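Local coordinates for 3-alpha-hydroxysteroid dehydrogenase (Pseudomonas sp., PDB 2DKN), which catalyses the reversible, nicotinamide-coenzyme-dependent oxidation of the 3-alpha-hydroxyl group of steroids to a ketone, using a Rossmann-fold short-chain dehydrogenase scaffold, at residues 76-81 with 142-147. Sequence-based numbering, arbitrary orientation.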
# COMPACT_ATOMS: atom_id res chain seq x y z
N ALA A 76 -9.47 23.30 -8.69
CA ALA A 76 -8.35 24.20 -8.97
C ALA A 76 -8.70 25.17 -10.09
O ALA A 76 -9.59 24.89 -10.92
CB ALA A 76 -7.08 23.39 -9.34
N ALA A 77 -7.94 26.26 -10.16
CA ALA A 77 -8.13 27.35 -11.13
C ALA A 77 -8.24 26.85 -12.57
O ALA A 77 -9.13 27.26 -13.34
CB ALA A 77 -6.99 28.37 -11.01
N ASN A 78 -7.33 25.96 -12.94
CA ASN A 78 -7.32 25.40 -14.29
C ASN A 78 -6.49 24.13 -14.33
O ASN A 78 -5.82 23.80 -13.36
CB ASN A 78 -6.81 26.44 -15.31
CG ASN A 78 -5.48 27.08 -14.90
OD1 ASN A 78 -5.39 28.30 -14.67
ND2 ASN A 78 -4.46 26.28 -14.81
N SER A 79 -6.54 23.42 -15.45
CA SER A 79 -5.79 22.17 -15.61
C SER A 79 -4.29 22.38 -15.52
O SER A 79 -3.57 21.52 -15.01
CB SER A 79 -6.15 21.52 -16.94
OG SER A 79 -7.49 21.05 -16.88
N GLY A 80 -3.80 23.51 -16.02
CA GLY A 80 -2.37 23.82 -15.97
C GLY A 80 -1.87 23.88 -14.54
O GLY A 80 -0.77 23.39 -14.22
N LEU A 81 -2.68 24.45 -13.65
CA LEU A 81 -2.26 24.61 -12.27
C LEU A 81 -2.15 23.24 -11.59
O LEU A 81 -1.23 22.99 -10.82
CB LEU A 81 -3.26 25.52 -11.51
CG LEU A 81 -3.00 25.69 -10.01
CD1 LEU A 81 -1.63 26.35 -9.79
CD2 LEU A 81 -4.13 26.51 -9.37
N LEU A 142 -0.64 20.90 -22.87
CA LEU A 142 -1.45 19.70 -23.12
C LEU A 142 -2.61 19.57 -22.14
O LEU A 142 -3.72 19.19 -22.53
CB LEU A 142 -0.59 18.45 -23.07
CG LEU A 142 0.41 18.26 -24.23
CD1 LEU A 142 1.35 17.13 -23.94
CD2 LEU A 142 -0.32 18.07 -25.57
N ALA A 143 -2.34 19.87 -20.87
CA ALA A 143 -3.37 19.82 -19.83
C ALA A 143 -4.49 20.80 -20.17
O ALA A 143 -5.67 20.46 -20.09
CB ALA A 143 -2.78 20.15 -18.45
N GLU A 144 -4.11 22.01 -20.56
CA GLU A 144 -5.08 23.04 -20.94
C GLU A 144 -5.91 22.60 -22.15
O GLU A 144 -7.13 22.72 -22.14
CB GLU A 144 -4.40 24.37 -21.22
CG GLU A 144 -3.98 25.13 -19.98
CD GLU A 144 -5.15 25.43 -19.06
OE1 GLU A 144 -6.21 25.91 -19.53
OE2 GLU A 144 -5.04 25.16 -17.85
N GLN A 145 -5.24 22.05 -23.16
CA GLN A 145 -5.92 21.54 -24.37
C GLN A 145 -6.83 20.34 -24.08
O GLN A 145 -7.85 20.15 -24.76
CB GLN A 145 -4.90 21.11 -25.41
CG GLN A 145 -4.07 22.23 -26.00
CD GLN A 145 -3.00 21.69 -26.92
OE1 GLN A 145 -2.18 22.44 -27.47
NE2 GLN A 145 -2.99 20.37 -27.11
N GLN A 146 -6.46 19.52 -23.11
CA GLN A 146 -7.27 18.35 -22.76
C GLN A 146 -8.60 18.83 -22.20
O GLN A 146 -9.64 18.19 -22.42
CB GLN A 146 -6.53 17.44 -21.79
CG GLN A 146 -7.25 16.13 -21.45
CD GLN A 146 -7.21 15.10 -22.57
OE1 GLN A 146 -6.15 14.63 -22.97
NE2 GLN A 146 -8.39 14.71 -23.04
N GLY A 147 -8.56 19.99 -21.54
CA GLY A 147 -9.79 20.70 -21.15
C GLY A 147 -10.57 20.48 -19.86
O GLY A 147 -11.56 21.19 -19.60
O HOH W 1 -7.11 18.57 -18.57
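Glu144 reaches across from helix 136-146 to the first turn of helix 79-102, where Gly80 N donates a hydrogen bond to Glu144 OE2 (2.8 Å, 153° at the hydrogen). The amide meets the anti side of that oxygen, 16° out of the carboxylate plane. The chain, bent at chi2 (-58°), brings the carboxylate to this helix start. Ser79 N is also near Glu144 OE2, at 3.3 Å, but its angle is too poor for a hydrogen bond.

A second polar link runs through one water, which donates to Ala143 O (2.8 Å) and is hydrogen-bonded to Ser79 OG (3.0 Å).

Van der Waals contact is small: Ser79 CB packs against Ala143 CB (3.9 Å), its nonpolar part, and, closer, against Ala143 O (3.4 Å). The CA atoms of Ser79 and Ala143, 5.4 Å apart, are the nearest across the two segments. Ser79 also touches Thr149 and Ala152 of helix 149-166, while Ala143 also touches Val83, one turn after Ser79 in helix 79-102.

Asn78 is at the N-cap position of helix 79-102. The negative charge of Glu144, itself exposed beside buried Ser79, Gly80 and Ala143, would probably be stabilised by the positive end of that helix.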